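Local coordinates for protein enoyl-CoA hydratase (Mycobacterium avium subsp. paratuberculosis, PDB 4LK5) that probably adds water across the double bond of enoyl-CoA thioesters, the hydratase step of fatty-acid beta-oxidation, at residues C[67-72]-C[120-125]; C[80-86]-C[130-135]; C[175-180]-C[253-258]; C[35-39]-C[49-53]. One frame throughout, in Å; residues are numbered along the deposited sequence.

Contact 1 of 4, residues C[67-72]-C[120-125]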
loop_
_atom_site.group_PDB
_atom_site.type_symbol
_atom_site.label_atom_id
_atom_site.label_comp_id
_atom_site.label_asym_id
_atom_site.label_seq_id
_atom_site.Cartn_x
_atom_site.Cartn_y
_atom_site.Cartn_z
ATOM N N ILE C 67 7.349 7.726 -27.503
ATOM C CA ILE C 67 7.082 8.231 -26.145
ATOM C C ILE C 67 8.324 7.951 -25.302
ATOM O O ILE C 67 8.837 8.822 -24.610
ATOM C CB ILE C 67 5.858 7.510 -25.520
ATOM C CG1 ILE C 67 4.583 7.790 -26.311
ATOM C CG2 ILE C 67 5.629 7.904 -24.062
ATOM C CD1 ILE C 67 3.726 6.560 -26.422
ATOM N N ALA C 68 8.827 6.726 -25.394
ATOM C CA ALA C 68 10.071 6.397 -24.748
ATOM C C ALA C 68 11.153 7.415 -25.101
ATOM O O ALA C 68 11.722 8.006 -24.199
ATOM C CB ALA C 68 10.496 4.969 -25.080
ATOM N N ASP C 69 11.385 7.679 -26.391
ATOM C CA ASP C 69 12.476 8.610 -26.820
ATOM C C ASP C 69 12.234 10.014 -26.298
ATOM O O ASP C 69 13.122 10.687 -25.764
ATOM C CB ASP C 69 12.599 8.667 -28.366
ATOM C CG ASP C 69 13.196 7.373 -28.996
ATOM O OD1 ASP C 69 13.775 6.530 -28.286
ATOM O OD2 ASP C 69 13.100 7.203 -30.224
ATOM N N ALA C 70 11.004 10.461 -26.479
ATOM C CA ALA C 70 10.532 11.720 -25.925
ATOM C C ALA C 70 10.715 11.838 -24.383
ATOM O O ALA C 70 11.131 12.910 -23.861
ATOM C CB ALA C 70 9.060 11.890 -26.298
HETATM N N MSE C 71 10.412 10.767 -23.640
HETATM C CA MSE C 71 10.611 10.845 -22.185
HETATM C C MSE C 71 12.099 10.937 -21.889
HETATM O O MSE C 71 12.528 11.747 -21.072
HETATM C CB MSE C 71 9.980 9.683 -21.433
HETATM C CG MSE C 71 8.481 9.662 -21.606
HETATM SE SE MSE C 71 7.698 11.258 -20.780
HETATM C CE MSE C 71 5.993 11.117 -21.708
ATOM N N GLU C 72 12.917 10.140 -22.571
ATOM C CA GLU C 72 14.369 10.280 -22.384
ATOM C C GLU C 72 14.868 11.692 -22.768
ATOM O O GLU C 72 15.596 12.323 -21.984
ATOM C CB GLU C 72 15.131 9.201 -23.137
ATOM C CG GLU C 72 14.945 7.816 -22.537
ATOM C CD GLU C 72 15.745 6.775 -23.284
ATOM O OE1 GLU C 72 16.014 6.994 -24.484
ATOM O OE2 GLU C 72 16.099 5.742 -22.681
ATOM N N ARG C 120 11.483 0.391 -21.560
ATOM C CA ARG C 120 12.217 1.638 -21.742
ATOM C C ARG C 120 11.342 2.813 -21.389
ATOM O O ARG C 120 11.753 3.697 -20.673
ATOM C CB ARG C 120 12.669 1.828 -23.199
ATOM C CG ARG C 120 14.147 1.663 -23.483
ATOM C CD ARG C 120 14.444 1.839 -24.985
ATOM N NE ARG C 120 14.695 3.243 -25.222
ATOM C CZ ARG C 120 14.133 4.019 -26.145
ATOM N NH1 ARG C 120 13.270 3.564 -27.081
ATOM N NH2 ARG C 120 14.503 5.296 -26.126
ATOM N N LEU C 121 10.142 2.838 -21.935
ATOM C CA LEU C 121 9.226 3.948 -21.692
ATOM C C LEU C 121 9.009 4.127 -20.182
ATOM O O LEU C 121 9.296 5.198 -19.621
ATOM C CB LEU C 121 7.905 3.711 -22.416
ATOM C CG LEU C 121 6.652 4.494 -22.008
ATOM C CD1 LEU C 121 6.943 5.922 -21.641
ATOM C CD2 LEU C 121 5.666 4.433 -23.161
ATOM N N VAL C 122 8.567 3.051 -19.539
ATOM C CA VAL C 122 8.270 3.065 -18.120
ATOM C C VAL C 122 9.452 3.537 -17.278
ATOM O O VAL C 122 9.294 4.424 -16.413
ATOM C CB VAL C 122 7.711 1.690 -17.677
ATOM C CG1 VAL C 122 7.811 1.530 -16.209
ATOM C CG2 VAL C 122 6.259 1.579 -18.093
ATOM N N ARG C 123 10.638 3.013 -17.549
ATOM C CA ARG C 123 11.840 3.506 -16.845
ATOM C C ARG C 123 12.090 4.956 -17.105
ATOM O O ARG C 123 12.635 5.630 -16.249
ATOM C CB ARG C 123 13.122 2.802 -17.279
ATOM C CG ARG C 123 13.167 1.350 -16.883
ATOM C CD ARG C 123 14.551 0.767 -16.943
ATOM N NE ARG C 123 14.406 -0.682 -16.928
ATOM C CZ ARG C 123 14.374 -1.475 -18.005
ATOM N NH1 ARG C 123 14.515 -1.000 -19.229
ATOM N NH2 ARG C 123 14.221 -2.787 -17.841
ATOM N N ALA C 124 11.752 5.434 -18.299
ATOM C CA ALA C 124 12.076 6.825 -18.650
ATOM C C ALA C 124 11.198 7.728 -17.823
ATOM O O ALA C 124 11.663 8.731 -17.312
ATOM C CB ALA C 124 11.885 7.095 -20.129
ATOM N N ILE C 125 9.931 7.339 -17.660
ATOM C CA ILE C 125 9.032 8.120 -16.812
ATOM C C ILE C 125 9.480 8.160 -15.362
ATOM O O ILE C 125 9.545 9.215 -14.801
ATOM C CB ILE C 125 7.587 7.659 -16.909
ATOM C CG1 ILE C 125 7.063 7.987 -18.296
ATOM C CG2 ILE C 125 6.711 8.373 -15.882
ATOM C CD1 ILE C 125 5.792 7.252 -18.631
#
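Arg120 reaches from its own helix to the neighbouring one and finishes between two carboxylates, Asp69 and Glu72. From a CB directed at segment 67-72, the chain runs straight through CG and CD (chi2 178°). It then turns sharply at chi3 (89°), which swings the guanidinium back over Ala68. NE passes Glu72 OE2 without bonding to it. NH1 sits above the methyl of Ala68, 3.7 Å from its CB, makes a weak bond to Asp69 OD1, and has a further salt bridge to Glu117 of the same helix. NH2 does most of the gripping. It is 2.6 Å from Asp69 OD1, approached nearly along the C-O axis, and 2.8 Å from Glu72 OE1, which it meets from above that carboxylate's plane. Both oxygens lie close to the guanidinium plane, so the group's rotation is well fixed; its one positive charge probably offsets the surrounding acids only in part.

Beneath this network the interface is greasy and close. Ile67 CG2 wedges against both methyls of Leu121, 3.4 Å from CD1. Selenomethionine Met71 lays its CB 3.5 Å from Ala124 CB, and its CG reaches Ile125 CG1. The small side chains of Ala68 and Ala124 let the axes approach to 8.3 Å at 24°. Such near-parallel neighbours are the helices of successive beta-alpha-beta crossovers, layered side by side on one face of an alpha/beta sheet.

Contact 2 of 4, residues C[80-86]-C[130-135]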
loop_
_atom_site.group_PDB
_atom_site.type_symbol
_atom_site.label_atom_id
_atom_site.label_comp_id
_atom_site.label_asym_id
_atom_site.label_seq_id
_atom_site.Cartn_x
_atom_site.Cartn_y
_atom_site.Cartn_z
ATOM N N VAL C 80 12.483 22.102 -19.844
ATOM C CA VAL C 80 11.339 21.301 -19.414
ATOM C C VAL C 80 11.181 21.442 -17.909
ATOM O O VAL C 80 12.160 21.298 -17.161
ATOM C CB VAL C 80 11.503 19.828 -19.853
ATOM C CG1 VAL C 80 10.523 18.914 -19.131
ATOM C CG2 VAL C 80 11.327 19.712 -21.364
ATOM N N LYS C 81 9.960 21.771 -17.469
ATOM C CA LYS C 81 9.648 21.814 -16.022
ATOM C C LYS C 81 8.543 20.840 -15.617
ATOM O O LYS C 81 8.569 20.341 -14.499
ATOM C CB LYS C 81 9.258 23.217 -15.584
ATOM C CG LYS C 81 10.352 24.263 -15.795
ATOM C CD LYS C 81 11.138 24.527 -14.513
ATOM C CE LYS C 81 11.840 25.879 -14.510
ATOM N NZ LYS C 81 12.073 26.388 -13.125
ATOM N N VAL C 82 7.576 20.590 -16.503
ATOM C CA VAL C 82 6.467 19.676 -16.228
ATOM C C VAL C 82 6.238 18.909 -17.487
ATOM O O VAL C 82 6.529 19.432 -18.547
ATOM C CB VAL C 82 5.151 20.417 -15.909
ATOM C CG1 VAL C 82 4.021 19.446 -15.531
ATOM C CG2 VAL C 82 5.367 21.427 -14.794
ATOM N N VAL C 83 5.705 17.686 -17.369
ATOM C CA VAL C 83 5.481 16.802 -18.502
ATOM C C VAL C 83 4.039 16.246 -18.446
ATOM O O VAL C 83 3.572 15.821 -17.403
ATOM C CB VAL C 83 6.519 15.649 -18.477
ATOM C CG1 VAL C 83 6.212 14.589 -19.539
ATOM C CG2 VAL C 83 7.943 16.172 -18.656
ATOM N N ARG C 84 3.306 16.285 -19.549
ATOM C CA ARG C 84 1.969 15.713 -19.547
ATOM C C ARG C 84 1.829 14.721 -20.664
ATOM O O ARG C 84 2.220 15.012 -21.775
ATOM C CB ARG C 84 0.862 16.765 -19.666
ATOM C CG ARG C 84 1.229 18.086 -20.320
ATOM C CD ARG C 84 0.243 18.523 -21.412
ATOM N NE ARG C 84 -1.147 18.693 -20.990
ATOM C CZ ARG C 84 -2.177 17.959 -21.427
ATOM N NH1 ARG C 84 -1.994 16.969 -22.299
ATOM N NH2 ARG C 84 -3.408 18.214 -20.994
ATOM N N ILE C 85 1.275 13.550 -20.350
ATOM C CA ILE C 85 0.934 12.558 -21.357
ATOM C C ILE C 85 -0.550 12.544 -21.419
ATOM O O ILE C 85 -1.212 12.602 -20.380
ATOM C CB ILE C 85 1.219 11.085 -20.984
ATOM C CG1 ILE C 85 2.029 10.953 -19.716
ATOM C CG2 ILE C 85 1.831 10.326 -22.162
ATOM C CD1 ILE C 85 3.433 11.441 -19.878
ATOM N N GLY C 86 -1.055 12.376 -22.629
ATOM C CA GLY C 86 -2.467 12.189 -22.869
ATOM C C GLY C 86 -2.703 11.574 -24.238
ATOM O O GLY C 86 -1.748 11.238 -24.956
ATOM N N HIS C 130 11.379 15.568 -13.249
ATOM C CA HIS C 130 10.370 16.563 -13.278
ATOM C C HIS C 130 9.060 15.905 -12.974
ATOM O O HIS C 130 8.923 14.683 -13.115
ATOM C CB HIS C 130 10.351 17.220 -14.671
ATOM C CG HIS C 130 11.616 17.949 -14.989
ATOM N ND1 HIS C 130 12.001 19.088 -14.315
ATOM C CD2 HIS C 130 12.628 17.655 -15.835
ATOM C CE1 HIS C 130 13.180 19.488 -14.758
ATOM N NE2 HIS C 130 13.579 18.640 -15.691
ATOM N N PRO C 131 8.071 16.696 -12.538
ATOM C CA PRO C 131 6.766 16.067 -12.358
ATOM C C PRO C 131 6.230 15.606 -13.698
ATOM O O PRO C 131 6.326 16.345 -14.680
ATOM C CB PRO C 131 5.922 17.202 -11.790
ATOM C CG PRO C 131 6.901 18.016 -11.019
ATOM C CD PRO C 131 8.141 18.006 -11.876
ATOM N N VAL C 132 5.719 14.382 -13.747
ATOM C CA VAL C 132 5.108 13.845 -14.950
ATOM C C VAL C 132 3.627 13.614 -14.704
ATOM O O VAL C 132 3.272 12.905 -13.772
ATOM C CB VAL C 132 5.764 12.526 -15.352
ATOM C CG1 VAL C 132 5.034 11.944 -16.561
ATOM C CG2 VAL C 132 7.235 12.745 -15.654
ATOM N N VAL C 133 2.770 14.214 -15.537
ATOM C CA VAL C 133 1.340 14.227 -15.299
ATOM C C VAL C 133 0.593 13.421 -16.318
ATOM O O VAL C 133 0.756 13.670 -17.487
ATOM C CB VAL C 133 0.746 15.635 -15.401
ATOM C CG1 VAL C 133 -0.734 15.599 -14.971
ATOM C CG2 VAL C 133 1.519 16.620 -14.562
ATOM N N ALA C 134 -0.242 12.484 -15.864
ATOM C CA ALA C 134 -1.133 11.731 -16.721
ATOM C C ALA C 134 -2.542 12.300 -16.714
ATOM O O ALA C 134 -3.176 12.443 -15.681
ATOM C CB ALA C 134 -1.170 10.270 -16.320
ATOM N N VAL C 135 -3.038 12.565 -17.906
ATOM C CA VAL C 135 -4.268 13.279 -18.121
ATOM C C VAL C 135 -5.243 12.312 -18.745
ATOM O O VAL C 135 -5.185 12.071 -19.926
ATOM C CB VAL C 135 -4.027 14.433 -19.118
ATOM C CG1 VAL C 135 -5.336 15.148 -19.424
ATOM C CG2 VAL C 135 -2.992 15.395 -18.569
#
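His130 lays one face of its imidazole under the carbonyl of Val80: Val80 O stands above the ring, displaced toward its rim, 3.2 Å from CE1. That is a contact over the ring face and not a hydrogen bond. With chi1 at -64° the ring is swung beside its own backbone N, and the CB left behind rests 3.6 Å from Lys81 O.

Beyond this entry the two segments become neighbouring parallel strands, inclined at 25°, and the side chains sort onto two faces. On one, Val83 and Val132 lie side by side and point the same way, while Ile85 slants across so that its CD1 meets Val132 CG1 at 3.7 Å. On the other, Val82 CG1 meets Val133 CG2 obliquely at 3.9 Å. The arginine chain of Arg84, bent at chi2 and chi3, brings its guanidinium flat over Val135, with CG2 of that valine 3.7 Å from NH2, nearer the rim than the centre. Four backbone bonds stitch the strands together in the alternating parallel pattern: Val83 N to Pro131 O, Val133 N to Val83 O (2.6 Å), Ile85 N to Val133 O and Val135 N to Ile85 O (3.1 Å).

These are inner strands of the mixed sheet, with 45-50 bonded along the far edge of 82-87. Met71 of helix 61-76 covers Val83 and Ile85, and helix 217-233 packs the other face through Leu231, Val224 and Phe220. At the entry, Leu195 of the second subunit rests on Pro131.

Contact 3 of 4, residues C[175-180]-C[253-258]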
loop_
_atom_site.group_PDB
_atom_site.type_symbol
_atom_site.label_atom_id
_atom_site.label_comp_id
_atom_site.label_asym_id
_atom_site.label_seq_id
_atom_site.Cartn_x
_atom_site.Cartn_y
_atom_site.Cartn_z
ATOM N N GLY C 175 4.610 -3.566 -18.444
ATOM C CA GLY C 175 4.834 -2.142 -18.150
ATOM C C GLY C 175 4.965 -1.796 -16.668
ATOM O O GLY C 175 4.712 -0.666 -16.259
ATOM N N GLY C 176 5.375 -2.776 -15.876
ATOM C CA GLY C 176 5.542 -2.605 -14.452
ATOM C C GLY C 176 4.267 -2.620 -13.648
ATOM O O GLY C 176 4.336 -2.370 -12.464
ATOM N N ALA C 177 3.123 -2.875 -14.291
ATOM C CA ALA C 177 1.849 -3.008 -13.607
ATOM C C ALA C 177 1.855 -3.996 -12.400
ATOM O O ALA C 177 1.141 -3.747 -11.423
ATOM C CB ALA C 177 0.763 -3.411 -14.594
ATOM N N SER C 178 2.650 -5.078 -12.452
ATOM C CA SER C 178 2.805 -5.992 -11.285
ATOM C C SER C 178 3.418 -5.327 -10.012
ATOM O O SER C 178 3.229 -5.818 -8.891
ATOM C CB SER C 178 3.556 -7.277 -11.662
ATOM O OG SER C 178 4.896 -7.039 -12.067
ATOM N N ALA C 179 4.084 -4.180 -10.184
ATOM C CA ALA C 179 4.630 -3.395 -9.078
ATOM C C ALA C 179 3.845 -2.109 -8.904
ATOM O O ALA C 179 3.483 -1.731 -7.773
ATOM C CB ALA C 179 6.080 -3.073 -9.355
ATOM N N LEU C 180 3.549 -1.446 -10.018
ATOM C CA LEU C 180 2.968 -0.090 -9.984
ATOM C C LEU C 180 1.541 0.010 -9.431
ATOM O O LEU C 180 1.233 0.910 -8.664
ATOM C CB LEU C 180 2.994 0.534 -11.367
ATOM C CG LEU C 180 4.408 0.843 -11.862
ATOM C CD1 LEU C 180 4.440 1.109 -13.345
ATOM C CD2 LEU C 180 4.953 2.056 -11.159
ATOM N N GLU C 253 10.908 -2.347 -6.520
ATOM C CA GLU C 253 10.718 -3.602 -7.247
ATOM C C GLU C 253 10.324 -3.409 -8.712
ATOM O O GLU C 253 9.936 -4.361 -9.374
ATOM C CB GLU C 253 9.647 -4.452 -6.538
ATOM C CG GLU C 253 9.987 -4.736 -5.091
ATOM C CD GLU C 253 11.395 -5.306 -4.922
ATOM O OE1 GLU C 253 11.771 -6.165 -5.747
ATOM O OE2 GLU C 253 12.129 -4.930 -3.967
ATOM N N LEU C 254 10.409 -2.183 -9.207
ATOM C CA LEU C 254 9.985 -1.912 -10.551
ATOM C C LEU C 254 10.858 -2.622 -11.555
ATOM O O LEU C 254 10.339 -3.237 -12.480
ATOM C CB LEU C 254 10.051 -0.424 -10.835
ATOM C CG LEU C 254 9.804 -0.068 -12.295
ATOM C CD1 LEU C 254 8.381 -0.513 -12.674
ATOM C CD2 LEU C 254 9.999 1.410 -12.571
ATOM N N ASP C 255 12.176 -2.514 -11.385
ATOM C CA ASP C 255 13.130 -3.201 -12.264
ATOM C C ASP C 255 13.002 -4.757 -12.338
ATOM O O ASP C 255 12.954 -5.341 -13.445
ATOM C CB ASP C 255 14.572 -2.793 -11.940
ATOM C CG ASP C 255 15.010 -1.523 -12.706
ATOM O OD1 ASP C 255 14.341 -1.166 -13.711
ATOM O OD2 ASP C 255 16.013 -0.871 -12.289
ATOM N N PRO C 256 12.997 -5.420 -11.177
ATOM C CA PRO C 256 12.733 -6.844 -11.159
ATOM C C PRO C 256 11.392 -7.183 -11.809
ATOM O O PRO C 256 11.283 -8.155 -12.553
ATOM C CB PRO C 256 12.700 -7.172 -9.675
ATOM C CG PRO C 256 13.510 -6.098 -8.999
ATOM C CD PRO C 256 13.365 -4.883 -9.844
ATOM N N ALA C 257 10.376 -6.380 -11.550
ATOM C CA ALA C 257 9.107 -6.612 -12.187
ATOM C C ALA C 257 9.243 -6.570 -13.689
ATOM O O ALA C 257 8.750 -7.475 -14.363
ATOM C CB ALA C 257 8.067 -5.603 -11.727
ATOM N N LEU C 258 9.912 -5.541 -14.218
ATOM C CA LEU C 258 10.025 -5.375 -15.659
ATOM C C LEU C 258 10.724 -6.546 -16.292
ATOM O O LEU C 258 10.370 -6.961 -17.382
ATOM C CB LEU C 258 10.765 -4.110 -16.029
ATOM C CG LEU C 258 9.969 -2.873 -15.670
ATOM C CD1 LEU C 258 10.890 -1.656 -15.739
ATOM C CD2 LEU C 258 8.723 -2.702 -16.511
#
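Glu253 meets Ala179 through its backbone: its carbonyl O is 4.1 Å from Ala179 CB, while the carboxylate leads off elsewhere. The residue is the N-cap of helix 254-269, and the same carbonyl accepts the first turn's bond from Ala257 N; Thr252 of the third subunit packs against Glu253. Leu254 follows with CG anti to its backbone N (chi1 172°), which sends CD1 across to the bare CA of Gly176 at 3.9 Å and on to Leu180 CG at 4.3 Å. Because Gly176 has no side chain, the leucine methyl can rest straight on main chain. One turn later Ala257 directs its CB at the other segment, 3.5 Å from Ser178 OG and 4.0 Å from Ala179 CB, methyl against methyl. Leu258 closes the segment. Its CD2 lies over the glycine turn, 3.4 Å from Gly176 N.

Gly176 is in turn the N-cap of helix 177-185, and its carbonyl O takes bonds from both Ala179 N and Leu180 N. The polar groups at this helix start look to Glu261, further along helix 254-269: one carboxylate oxygen takes Gly176 N and the other bonds Ser178 OG. Between the two segments themselves the join is therefore van der Waals packing of small residues and leucine methyls, its fit set by shape, while Glu261 supplies a polar tie between the two helices.

Contact 4 of 4, residues C[35-39]-C[49-53]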
loop_
_atom_site.group_PDB
_atom_site.type_symbol
_atom_site.label_atom_id
_atom_site.label_comp_id
_atom_site.label_asym_id
_atom_site.label_seq_id
_atom_site.Cartn_x
_atom_site.Cartn_y
_atom_site.Cartn_z
ATOM N N ALA C 35 4.744 9.154 -36.506
ATOM C CA ALA C 35 3.375 9.103 -36.956
ATOM C C ALA C 35 2.442 8.591 -35.853
ATOM O O ALA C 35 2.648 7.504 -35.314
ATOM C CB ALA C 35 3.269 8.226 -38.188
ATOM N N GLY C 36 1.407 9.376 -35.549
ATOM C CA GLY C 36 0.400 9.027 -34.538
ATOM C C GLY C 36 0.694 9.660 -33.184
ATOM O O GLY C 36 -0.017 9.394 -32.210
ATOM N N LEU C 37 1.733 10.499 -33.116
ATOM C CA LEU C 37 2.232 11.006 -31.844
ATOM C C LEU C 37 2.744 12.443 -31.923
ATOM O O LEU C 37 3.788 12.708 -32.533
ATOM C CB LEU C 37 3.368 10.122 -31.315
ATOM C CG LEU C 37 3.906 10.591 -29.952
ATOM C CD1 LEU C 37 2.922 10.186 -28.873
ATOM C CD2 LEU C 37 5.305 10.076 -29.626
ATOM N N ASP C 38 2.039 13.348 -31.249
ATOM C CA ASP C 38 2.438 14.748 -31.186
ATOM C C ASP C 38 3.199 15.050 -29.897
ATOM O O ASP C 38 2.736 14.718 -28.805
ATOM C CB ASP C 38 1.200 15.642 -31.288
ATOM C CG ASP C 38 0.342 15.307 -32.500
ATOM O OD1 ASP C 38 0.895 15.141 -33.617
ATOM O OD2 ASP C 38 -0.890 15.202 -32.327
ATOM N N VAL C 39 4.364 15.672 -30.055
ATOM C CA VAL C 39 5.199 16.133 -28.960
ATOM C C VAL C 39 5.419 17.633 -29.107
ATOM O O VAL C 39 5.678 18.120 -30.195
ATOM C CB VAL C 39 6.590 15.455 -28.966
ATOM C CG1 VAL C 39 7.429 15.915 -27.779
ATOM C CG2 VAL C 39 6.461 13.935 -28.961
ATOM N N THR C 49 1.169 13.530 -26.758
ATOM C CA THR C 49 -0.206 13.222 -27.034
ATOM C C THR C 49 -0.322 12.170 -28.135
ATOM O O THR C 49 0.080 12.388 -29.277
ATOM C CB THR C 49 -0.951 14.512 -27.386
ATOM O OG1 THR C 49 -0.568 15.540 -26.453
ATOM C CG2 THR C 49 -2.472 14.307 -27.358
ATOM N N ILE C 50 -0.857 11.010 -27.758
ATOM C CA ILE C 50 -1.094 9.903 -28.688
ATOM C C ILE C 50 -2.263 10.360 -29.558
ATOM O O ILE C 50 -3.152 11.060 -29.055
ATOM C CB ILE C 50 -1.432 8.580 -27.954
ATOM C CG1 ILE C 50 -0.331 8.202 -26.955
ATOM C CG2 ILE C 50 -1.608 7.431 -28.935
ATOM C CD1 ILE C 50 -0.675 7.036 -26.036
ATOM N N ASN C 51 -2.247 9.984 -30.849
ATOM C CA ASN C 51 -3.188 10.524 -31.839
ATOM C C ASN C 51 -3.711 9.471 -32.809
ATOM O O ASN C 51 -3.738 9.653 -34.018
ATOM C CB ASN C 51 -2.522 11.670 -32.609
ATOM C CG ASN C 51 -3.514 12.728 -33.061
ATOM O OD1 ASN C 51 -4.701 12.446 -33.282
ATOM N ND2 ASN C 51 -3.034 13.968 -33.175
ATOM N N ARG C 52 -4.149 8.360 -32.262
ATOM C CA ARG C 52 -4.742 7.323 -33.046
ATOM C C ARG C 52 -6.197 7.156 -32.596
ATOM O O ARG C 52 -6.631 6.057 -32.227
ATOM C CB ARG C 52 -3.876 6.078 -32.901
ATOM C CG ARG C 52 -2.481 6.300 -33.516
ATOM C CD ARG C 52 -1.425 5.263 -33.122
ATOM N NE ARG C 52 -1.910 3.884 -33.076
ATOM C CZ ARG C 52 -2.194 3.131 -34.142
ATOM N NH1 ARG C 52 -2.063 3.615 -35.371
ATOM N NH2 ARG C 52 -2.624 1.881 -33.980
ATOM N N PRO C 53 -6.961 8.265 -32.643
ATOM C CA PRO C 53 -8.299 8.304 -32.054
ATOM C C PRO C 53 -9.167 7.164 -32.548
ATOM O O PRO C 53 -9.774 6.457 -31.748
ATOM C CB PRO C 53 -8.858 9.659 -32.510
ATOM C CG PRO C 53 -7.999 10.111 -33.641
ATOM C CD PRO C 53 -6.652 9.504 -33.385
#
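Asp38 and Thr49 satisfy each other twice through the backbone: Asp38 N gives to Thr49 O at 2.9 Å, and Thr49 N gives to Asp38 O at 2.8 Å. Both bonds are fairly straight, 158° at the hydrogen, as in an antiparallel hydrogen-bonded pair. The next residues, Leu37 and Ile50, form the non-hydrogen-bonded pair. Ile50 therefore has its backbone turned the other way, where its N is bonded to Gly86 O and its carbonyl pairs with Ala88. Leu37, with CG anti to its N (chi1 -178°), lays CD1 back across the strand, 3.6 Å from Thr49 O and within reach of Ile50 CG1.

The pairing belongs to the beta hairpin of strands 37-41 and 45-50, and 37-41 is an outermost strand of the mixed sheet within this chain. At the open end of the hairpin the partners drift out of regular strand geometry: Asn51 N still reaches Gly36 O, at 2.7 Å, but from a position tilted well out of the carbonyl plane.

Asn51 adds a side-chain bond. ND2 donates to Asp38 OD2 at 2.6 Å, arriving on the syn side of the carboxylate and keeping the acceptor near its own amide plane. Carboxylate and amide stand almost perpendicular, 89° apart, so the two meet across each other and not as a flat pair. Gly36 CA, meanwhile, is brushed by the aliphatic part of Arg52, with CG 4.1 Å away; the polar end of that arginine turns from the hairpin, its NE donating to Ser58 O.

Contact 1 is the hub. Its Ile125 CG2 packs 4.0 Å from Val132 CG1 of contact 2, so the helix pair sits directly on the inner strands. Toward contact 3 it extends through Arg123, whose NE forms a salt bridge with Asp255 OD1 at 3.3 Å, and through Val122 against Leu254. Toward contact 4, Leu37 CD2 comes within 3.8 Å of Ile67 N. Contacts 2 and 4 belong to one sheet, the backbone bond between Ile50 and Gly86 being their join; their centres are about 16 Å apart. Contacts 3 and 4 lie on opposite sides of the chain's centre, their own centres about 26 Å apart, with contact 1 touching both.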